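Local coordinates for protein Cas13d (uncultured Ruminococcus sp, PDB 6IV9) that binds CRISPR RNA and probably uses its two HEPN domains in maturing that guide and cleaving target RNA, at residues A[250-255]-A[578-583]; A[257-262]-A[506-511]; A[316-321]-A[502-507]. The protein carries 2 engineered substitutions. One frame throughout, in Å; residues are numbered along the deposited sequence.

Contact 1 of 3, residues A[250-255]-A[578-583]; sequences KTKRLG and SAKLTM
Lys-580, at the N-cap position of helix 581-591, lays its CB and CG alongside CB of Lys-252, the two CB atoms 4.1 Å apart. Only the aliphatic roots of these lysines meet. The ammonium of Lys-252 turns off to a salt bridge with Glu-261, which probably eases the pairing of two like-charged residues.

Thr-582, the second residue of the helix, is the polar centre. Its OG1 donates to Thr-251 O over 2.9 Å, the donor tilted 26° from the carbonyl plane, and accepts from a water that also donates to Lys-250 O. With OG1 beside the backbone N (chi1 -69°), the CG2 branch is left to rest over one face of the Arg-253 guanidinium, toward its rim, 3.7 Å from CZ. That guanidinium is held by Asp-586 and by the carbonyl of Met-197.

Met-583 extends its chain until CE lies 3.8 Å from Gly-255 CA, where the small glycine lets the methyl come close.

A threonine suits the central position because one branch serves a carbonyl and the other a flat cation. Lys-252, with positive phi, ends helix 232-251, and the bond from Thr-582 takes up a carbonyl there, tying one helix end to another's start.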
loop_
_atom_site.group_PDB
_atom_site.type_symbol
_atom_site.label_atom_id
_atom_site.label_comp_id
_atom_site.label_asym_id
_atom_site.label_seq_id
_atom_site.Cartn_x
_atom_site.Cartn_y
_atom_site.Cartn_z
ATOM N N LYS A 250 27.501 -2.000 7.660
ATOM C CA LYS A 250 28.291 -1.068 8.505
ATOM C C LYS A 250 27.430 0.095 9.017
ATOM O O LYS A 250 27.728 0.619 10.068
ATOM C CB LYS A 250 29.595 -0.699 7.795
ATOM C CG LYS A 250 30.531 -1.878 7.577
ATOM C CD LYS A 250 31.913 -1.552 7.053
ATOM C CE LYS A 250 31.926 -1.103 5.615
ATOM N NZ LYS A 250 33.193 -1.413 4.917
ATOM N N THR A 251 26.404 0.491 8.274
ATOM C CA THR A 251 25.577 1.642 8.710
ATOM C C THR A 251 24.824 1.344 9.999
ATOM O O THR A 251 24.526 2.293 10.676
ATOM C CB THR A 251 24.608 2.127 7.631
ATOM O OG1 THR A 251 23.549 1.189 7.503
ATOM C CG2 THR A 251 25.270 2.384 6.303
ATOM N N LYS A 252 24.369 0.102 10.152
ATOM C CA LYS A 252 23.538 -0.388 11.279
ATOM C C LYS A 252 22.071 0.032 11.074
ATOM O O LYS A 252 21.244 -0.290 11.920
ATOM C CB LYS A 252 24.081 0.056 12.636
ATOM C CG LYS A 252 25.530 -0.290 12.918
ATOM C CD LYS A 252 25.840 -1.734 12.692
ATOM C CE LYS A 252 27.269 -2.115 13.011
ATOM N NZ LYS A 252 27.666 -3.356 12.313
ATOM N N ARG A 253 21.784 0.654 9.934
ATOM C CA ARG A 253 20.448 1.194 9.556
ATOM C C ARG A 253 19.423 0.082 9.284
ATOM O O ARG A 253 18.229 0.353 9.336
ATOM C CB ARG A 253 20.589 2.174 8.399
ATOM C CG ARG A 253 21.210 3.496 8.809
ATOM C CD ARG A 253 20.431 4.668 8.256
ATOM N NE ARG A 253 20.935 5.953 8.681
ATOM C CZ ARG A 253 22.091 6.435 8.307
ATOM N NH1 ARG A 253 22.805 5.798 7.407
ATOM N NH2 ARG A 253 22.528 7.558 8.826
ATOM N N LEU A 254 19.878 -1.162 9.105
ATOM C CA LEU A 254 18.966 -2.310 8.844
ATOM C C LEU A 254 18.070 -2.557 10.058
ATOM O O LEU A 254 17.006 -3.113 9.909
ATOM C CB LEU A 254 19.752 -3.560 8.450
ATOM C CG LEU A 254 20.151 -3.617 6.980
ATOM C CD1 LEU A 254 21.018 -4.825 6.696
ATOM C CD2 LEU A 254 18.931 -3.612 6.077
ATOM N N GLY A 255 18.488 -2.073 11.217
ATOM C CA GLY A 255 17.730 -2.203 12.469
ATOM C C GLY A 255 16.406 -1.468 12.393
ATOM O O GLY A 255 15.487 -1.813 13.109
ATOM N N SER A 578 17.519 -2.558 19.123
ATOM C CA SER A 578 18.525 -2.082 20.093
ATOM C C SER A 578 19.027 -0.803 19.437
ATOM O O SER A 578 19.565 -0.902 18.363
ATOM C CB SER A 578 19.639 -3.066 20.216
ATOM O OG SER A 578 19.220 -4.203 20.942
ATOM N N ALA A 579 18.763 0.364 20.011
ATOM C CA ALA A 579 19.207 1.584 19.307
ATOM C C ALA A 579 20.733 1.614 19.227
ATOM O O ALA A 579 21.393 1.400 20.225
ATOM C CB ALA A 579 18.651 2.814 19.952
ATOM N N LYS A 580 21.228 1.883 18.034
ATOM C CA LYS A 580 22.666 1.979 17.738
ATOM C C LYS A 580 23.058 3.446 17.678
ATOM O O LYS A 580 22.191 4.278 17.485
ATOM C CB LYS A 580 22.902 1.364 16.365
ATOM C CG LYS A 580 22.470 -0.081 16.257
ATOM C CD LYS A 580 23.517 -1.004 16.789
ATOM C CE LYS A 580 23.347 -2.421 16.300
ATOM N NZ LYS A 580 22.336 -3.134 17.099
ATOM N N LEU A 581 24.356 3.710 17.669
ATOM C CA LEU A 581 24.840 5.106 17.627
ATOM C C LEU A 581 24.309 5.793 16.371
ATOM O O LEU A 581 23.972 6.947 16.449
ATOM C CB LEU A 581 26.365 5.126 17.621
ATOM C CG LEU A 581 26.958 6.511 17.398
ATOM C CD1 LEU A 581 26.440 7.489 18.425
ATOM C CD2 LEU A 581 28.468 6.467 17.436
ATOM N N THR A 582 24.209 5.068 15.266
ATOM C CA THR A 582 23.749 5.683 14.004
ATOM C C THR A 582 22.332 6.219 14.191
ATOM O O THR A 582 22.037 7.264 13.680
ATOM C CB THR A 582 23.761 4.666 12.862
ATOM O OG1 THR A 582 25.115 4.369 12.565
ATOM C CG2 THR A 582 23.101 5.198 11.615
ATOM N N MET A 583 21.493 5.467 14.874
ATOM C CA MET A 583 20.098 5.894 15.107
ATOM C C MET A 583 20.061 7.143 15.987
ATOM O O MET A 583 19.267 8.014 15.721
ATOM C CB MET A 583 19.313 4.755 15.742
ATOM C CG MET A 583 19.205 3.585 14.808
ATOM S SD MET A 583 18.538 2.163 15.611
ATOM C CE MET A 583 18.629 1.016 14.241
HETATM O O HOH W 1 27.466 2.536 12.398
#

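Contact 2 of 3, residues A[257-262]-A[506-511]; sequences FGLEEP and TYFLDG
Phe-257 presents one face of its ring to Phe-508, whose edge comes in through CD1 in a T-shaped stack, the centroids 5.0 Å apart and the planes at 83°. The same ring also receives an off-centre CH-pi contact from Phe-508 CA, so backbone and side chain of one residue both press on it. On its backbone side, Phe-257 O lies 3.3 Å from Tyr-507 CD2. Leu-194 and Met-197 of helix 168-197 add to the apolar surroundings that suit a phenylalanine here.

Gly-258 has phi of 85°, a backbone shape that would press a CB on the carbonyl before it, which suits glycine. Its O approaches the Tyr-507 ring at the edge, in plane, 3.9 Å from CE2.

The contact joins two interhelical connections of this largely helical protein, the one between helices 232-251 and 267-291 and the one between 497-505 and 511-535.

Leu-259 follows, its branched end serving both aromatic neighbours: CD2 lies 3.7 Å from Tyr-507 CD2, while CD1 is 4.2 Å from Phe-508 CE1. Met-280 of helix 267-291 touches Leu-259 and Tyr-507 alike, and Lys-574 makes a cation-pi contact with the tyrosine.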
loop_
_atom_site.group_PDB
_atom_site.type_symbol
_atom_site.label_atom_id
_atom_site.label_comp_id
_atom_site.label_asym_id
_atom_site.label_seq_id
_atom_site.Cartn_x
_atom_site.Cartn_y
_atom_site.Cartn_z
ATOM N N PHE A 257 14.338 -1.615 10.051
ATOM C CA PHE A 257 13.405 -2.575 9.419
ATOM C C PHE A 257 13.166 -3.783 10.313
ATOM O O PHE A 257 12.473 -4.674 9.898
ATOM C CB PHE A 257 14.035 -3.131 8.154
ATOM C CG PHE A 257 14.223 -2.146 7.040
ATOM C CD1 PHE A 257 13.273 -1.185 6.772
ATOM C CD2 PHE A 257 15.327 -2.217 6.226
ATOM C CE1 PHE A 257 13.442 -0.307 5.719
ATOM C CE2 PHE A 257 15.499 -1.337 5.179
ATOM C CZ PHE A 257 14.553 -0.381 4.926
ATOM N N GLY A 258 13.728 -3.797 11.506
ATOM C CA GLY A 258 13.580 -4.994 12.340
ATOM C C GLY A 258 14.633 -6.030 11.998
ATOM O O GLY A 258 14.478 -7.137 12.440
ATOM N N LEU A 259 15.599 -5.680 11.149
ATOM C CA LEU A 259 16.738 -6.567 10.798
ATOM C C LEU A 259 17.960 -6.207 11.647
ATOM O O LEU A 259 18.900 -5.658 11.129
ATOM C CB LEU A 259 17.052 -6.450 9.316
ATOM C CG LEU A 259 15.953 -6.977 8.414
ATOM C CD1 LEU A 259 16.319 -6.763 6.968
ATOM C CD2 LEU A 259 15.714 -8.441 8.704
ATOM N N GLU A 260 17.899 -6.566 12.905
ATOM C CA GLU A 260 18.960 -6.333 13.899
ATOM C C GLU A 260 20.097 -7.337 13.714
ATOM O O GLU A 260 19.826 -8.506 13.689
ATOM C CB GLU A 260 18.299 -6.649 15.233
ATOM C CG GLU A 260 19.206 -6.526 16.426
ATOM C CD GLU A 260 18.519 -5.711 17.496
ATOM O OE1 GLU A 260 18.118 -6.292 18.504
ATOM O OE2 GLU A 260 18.339 -4.515 17.265
ATOM N N GLU A 261 21.344 -6.874 13.692
ATOM C CA GLU A 261 22.502 -7.801 13.658
ATOM C C GLU A 261 22.555 -8.514 15.011
ATOM O O GLU A 261 22.062 -7.976 15.972
ATOM C CB GLU A 261 23.811 -7.064 13.370
ATOM C CG GLU A 261 24.280 -6.208 14.520
ATOM C CD GLU A 261 25.558 -5.400 14.368
ATOM O OE1 GLU A 261 26.096 -5.346 13.279
ATOM O OE2 GLU A 261 25.992 -4.818 15.361
ATOM N N PRO A 262 23.147 -9.716 15.128
ATOM C CA PRO A 262 23.214 -10.422 16.405
ATOM C C PRO A 262 24.018 -9.663 17.466
ATOM O O PRO A 262 24.846 -8.890 17.122
ATOM C CB PRO A 262 23.972 -11.710 16.066
ATOM C CG PRO A 262 23.737 -11.891 14.603
ATOM C CD PRO A 262 23.719 -10.490 14.045
ATOM N N THR A 506 7.305 -7.188 3.732
ATOM C CA THR A 506 6.704 -6.283 4.750
ATOM C C THR A 506 7.737 -5.737 5.734
ATOM O O THR A 506 7.476 -4.735 6.344
ATOM C CB THR A 506 5.472 -6.873 5.432
ATOM O OG1 THR A 506 5.909 -7.865 6.342
ATOM C CG2 THR A 506 4.458 -7.401 4.448
ATOM N N TYR A 507 8.896 -6.364 5.830
ATOM C CA TYR A 507 9.970 -5.873 6.726
ATOM C C TYR A 507 10.394 -4.462 6.305
ATOM O O TYR A 507 10.788 -3.694 7.128
ATOM C CB TYR A 507 11.197 -6.771 6.619
ATOM C CG TYR A 507 11.236 -7.850 7.660
ATOM C CD1 TYR A 507 10.428 -8.959 7.569
ATOM C CD2 TYR A 507 12.060 -7.740 8.756
ATOM C CE1 TYR A 507 10.452 -9.945 8.535
ATOM C CE2 TYR A 507 12.095 -8.710 9.733
ATOM C CZ TYR A 507 11.294 -9.823 9.619
ATOM O OH TYR A 507 11.362 -10.762 10.594
ATOM N N PHE A 508 10.331 -4.192 5.012
ATOM C CA PHE A 508 10.798 -2.911 4.443
ATOM C C PHE A 508 9.676 -1.875 4.391
ATOM O O PHE A 508 9.952 -0.778 3.980
ATOM C CB PHE A 508 11.344 -3.176 3.047
ATOM C CG PHE A 508 12.440 -4.205 3.008
ATOM C CD1 PHE A 508 13.660 -3.953 3.606
ATOM C CD2 PHE A 508 12.249 -5.423 2.395
ATOM C CE1 PHE A 508 14.669 -4.901 3.586
ATOM C CE2 PHE A 508 13.258 -6.366 2.375
ATOM C CZ PHE A 508 14.467 -6.102 2.959
ATOM N N LEU A 509 8.491 -2.213 4.877
ATOM C CA LEU A 509 7.321 -1.324 4.697
ATOM C C LEU A 509 6.716 -0.832 6.009
ATOM O O LEU A 509 6.777 -1.512 6.995
ATOM C CB LEU A 509 6.248 -2.088 3.917
ATOM C CG LEU A 509 6.657 -2.628 2.554
ATOM C CD1 LEU A 509 5.508 -3.347 1.897
ATOM C CD2 LEU A 509 7.173 -1.527 1.662
ATOM N N ASP A 510 6.121 0.346 5.924
ATOM C CA ASP A 510 5.351 1.013 6.998
ATOM C C ASP A 510 3.965 0.347 7.057
ATOM O O ASP A 510 3.569 -0.250 6.076
ATOM C CB ASP A 510 5.302 2.500 6.645
ATOM C CG ASP A 510 4.559 3.396 7.603
ATOM O OD1 ASP A 510 5.145 3.791 8.601
ATOM O OD2 ASP A 510 3.388 3.631 7.355
ATOM N N GLY A 511 3.220 0.562 8.130
ATOM C CA GLY A 511 1.901 -0.073 8.245
ATOM C C GLY A 511 0.986 0.325 7.104
ATOM O O GLY A 511 0.250 -0.512 6.643
#

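Contact 3 of 3, residues A[316-321]-A[502-507]; sequences DTLDYL and IYMLTY
Segments 316-321 and 502-507, on helices 312-330 and 497-505, come nearest at Leu-318 and Met-504, whose CA atoms are 6.6 Å apart. Leu-318 extends CD2 to within 3.7 Å of Met-504 CB. One turn on, Leu-321 places CD1 the same distance from Met-504 CG, and the methionine stem therefore lies against both leucines. Its CG stands anti to the backbone N (chi1 179°), which carries the stem toward them; the chain then bends at chi2 and chi3. Met-504 also touches Met-280 and Ile-283 of helix 267-291, and a flexible thioether suits such a place.

The other branch of Leu-321, CD2, meets the phenol end of Tyr-507, 4.0 Å from CZ. Tyr-503 approaches the leucine from its backbone side, with CE2 4.0 Å from Leu-321 O.

The polar ends converge on one water. It donates to Leu-321 O over 2.8 Å and is hydrogen-bonded to Tyr-503 OH at 2.7 Å; Tyr-507 OH lies beside it too, at a distance too short to be trusted. Tyrosines suit such a border, as their rings pack against apolar neighbours while their hydroxyls reach the water. The whole is a helix-helix interface within the largely helical body of this CRISPR effector, with leucine-methionine packing bordered by two tyrosines around a shared water.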
loop_
_atom_site.group_PDB
_atom_site.type_symbol
_atom_site.label_atom_id
_atom_site.label_comp_id
_atom_site.label_asym_id
_atom_site.label_seq_id
_atom_site.Cartn_x
_atom_site.Cartn_y
_atom_site.Cartn_z
ATOM N N ASP A 316 14.621 -21.382 3.105
ATOM C CA ASP A 316 14.929 -21.510 4.548
ATOM C C ASP A 316 14.838 -20.127 5.200
ATOM O O ASP A 316 14.376 -20.034 6.303
ATOM C CB ASP A 316 16.287 -22.165 4.750
ATOM C CG ASP A 316 16.257 -23.652 4.463
ATOM O OD1 ASP A 316 15.183 -24.217 4.454
ATOM O OD2 ASP A 316 17.307 -24.198 4.247
ATOM N N THR A 317 15.332 -19.103 4.519
ATOM C CA THR A 317 15.251 -17.739 5.082
ATOM C C THR A 317 13.783 -17.324 5.212
ATOM O O THR A 317 13.423 -16.821 6.247
ATOM C CB THR A 317 16.039 -16.734 4.241
ATOM O OG1 THR A 317 17.430 -17.001 4.381
ATOM C CG2 THR A 317 15.726 -15.305 4.614
ATOM N N LEU A 318 12.974 -17.587 4.198
ATOM C CA LEU A 318 11.547 -17.183 4.256
ATOM C C LEU A 318 10.868 -17.893 5.423
ATOM O O LEU A 318 10.144 -17.257 6.129
ATOM C CB LEU A 318 10.866 -17.516 2.933
ATOM C CG LEU A 318 11.357 -16.710 1.741
ATOM C CD1 LEU A 318 10.531 -17.019 0.521
ATOM C CD2 LEU A 318 11.308 -15.232 2.049
ATOM N N ASP A 319 11.152 -19.176 5.603
ATOM C CA ASP A 319 10.573 -19.940 6.732
ATOM C C ASP A 319 11.062 -19.372 8.061
ATOM O O ASP A 319 10.289 -19.275 8.963
ATOM C CB ASP A 319 10.905 -21.420 6.605
ATOM C CG ASP A 319 10.034 -22.099 5.571
ATOM O OD1 ASP A 319 8.937 -21.629 5.356
ATOM O OD2 ASP A 319 10.481 -23.067 5.003
ATOM N N TYR A 320 12.326 -19.007 8.132
ATOM C CA TYR A 320 12.880 -18.496 9.398
ATOM C C TYR A 320 12.154 -17.216 9.819
ATOM O O TYR A 320 11.816 -17.076 10.970
ATOM C CB TYR A 320 14.363 -18.209 9.196
ATOM C CG TYR A 320 15.058 -17.676 10.411
ATOM C CD1 TYR A 320 15.008 -16.340 10.732
ATOM C CD2 TYR A 320 15.747 -18.515 11.255
ATOM C CE1 TYR A 320 15.638 -15.844 11.853
ATOM C CE2 TYR A 320 16.381 -18.039 12.382
ATOM C CZ TYR A 320 16.330 -16.698 12.680
ATOM O OH TYR A 320 16.950 -16.234 13.793
ATOM N N LEU A 321 11.948 -16.298 8.882
ATOM C CA LEU A 321 11.289 -15.024 9.240
ATOM C C LEU A 321 9.852 -15.270 9.686
ATOM O O LEU A 321 9.477 -14.750 10.700
ATOM C CB LEU A 321 11.329 -14.094 8.026
ATOM C CG LEU A 321 12.711 -13.766 7.473
ATOM C CD1 LEU A 321 12.599 -13.066 6.134
ATOM C CD2 LEU A 321 13.511 -12.936 8.459
ATOM N N ILE A 502 5.859 -12.561 0.250
ATOM C CA ILE A 502 5.147 -11.276 0.497
ATOM C C ILE A 502 5.349 -10.864 1.957
ATOM O O ILE A 502 5.622 -9.718 2.200
ATOM C CB ILE A 502 3.665 -11.360 0.103
ATOM C CG1 ILE A 502 3.514 -11.702 -1.379
ATOM C CG2 ILE A 502 2.952 -10.081 0.477
ATOM C CD1 ILE A 502 4.191 -10.754 -2.312
ATOM N N TYR A 503 5.305 -11.811 2.882
ATOM C CA TYR A 503 5.524 -11.460 4.302
ATOM C C TYR A 503 6.927 -10.869 4.465
ATOM O O TYR A 503 7.092 -9.930 5.175
ATOM C CB TYR A 503 5.377 -12.655 5.241
ATOM C CG TYR A 503 5.786 -12.299 6.642
ATOM C CD1 TYR A 503 4.945 -11.575 7.458
ATOM C CD2 TYR A 503 7.042 -12.596 7.127
ATOM C CE1 TYR A 503 5.315 -11.189 8.727
ATOM C CE2 TYR A 503 7.432 -12.219 8.397
ATOM C CZ TYR A 503 6.569 -11.505 9.199
ATOM O OH TYR A 503 6.927 -11.103 10.439
ATOM N N MET A 504 7.902 -11.430 3.765
ATOM C CA MET A 504 9.307 -10.970 3.852
ATOM C C MET A 504 9.398 -9.507 3.395
ATOM O O MET A 504 10.003 -8.740 4.071
ATOM C CB MET A 504 10.207 -11.843 2.977
ATOM C CG MET A 504 11.648 -11.429 2.997
ATOM S SD MET A 504 12.039 -10.144 1.813
ATOM C CE MET A 504 11.902 -11.078 0.298
ATOM N N LEU A 505 8.668 -9.143 2.348
ATOM C CA LEU A 505 8.656 -7.775 1.777
ATOM C C LEU A 505 8.187 -6.767 2.829
ATOM O O LEU A 505 8.660 -5.676 2.831
ATOM C CB LEU A 505 7.661 -7.758 0.623
ATOM C CG LEU A 505 8.230 -7.734 -0.788
ATOM C CD1 LEU A 505 9.639 -8.266 -0.878
ATOM C CD2 LEU A 505 7.296 -8.415 -1.761
ATOM N N THR A 506 7.305 -7.188 3.732
ATOM C CA THR A 506 6.704 -6.283 4.750
ATOM C C THR A 506 7.737 -5.737 5.734
ATOM O O THR A 506 7.476 -4.735 6.344
ATOM C CB THR A 506 5.472 -6.873 5.432
ATOM O OG1 THR A 506 5.909 -7.865 6.342
ATOM C CG2 THR A 506 4.458 -7.401 4.448
ATOM N N TYR A 507 8.896 -6.364 5.830
ATOM C CA TYR A 507 9.970 -5.873 6.726
ATOM C C TYR A 507 10.394 -4.462 6.305
ATOM O O TYR A 507 10.788 -3.694 7.128
ATOM C CB TYR A 507 11.197 -6.771 6.619
ATOM C CG TYR A 507 11.236 -7.850 7.660
ATOM C CD1 TYR A 507 10.428 -8.959 7.569
ATOM C CD2 TYR A 507 12.060 -7.740 8.756
ATOM C CE1 TYR A 507 10.452 -9.945 8.535
ATOM C CE2 TYR A 507 12.095 -8.710 9.733
ATOM C CZ TYR A 507 11.294 -9.823 9.619
ATOM O OH TYR A 507 11.362 -10.762 10.594
HETATM O O HOH W 2 9.294 -12.015 11.394
#

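How the contacts relate
Contacts 2 and 3 are buried, whereas contact 1 is a surface contact farther from the chain's centre. Contacts 2 and 3 share Thr-506 and Tyr-507, so the region where helix 497-505 gives way to the next loop is gripped by a loop in one and by helix 312-330 in the other. Contacts 1 and 2 draw on the same connection after helix 232-251 and touch directly, Ser-578 N lying 2.8 Å from Glu-260 OE2 in a probable hydrogen bond. The chemistry follows depth. Lysines, an arginine and a threonine-carbonyl bond serve the surface; aromatic rings and leucine fill contact 2; aliphatic packing edged by tyrosines makes contact 3. Contacts 1 and 3 each include a bridging water.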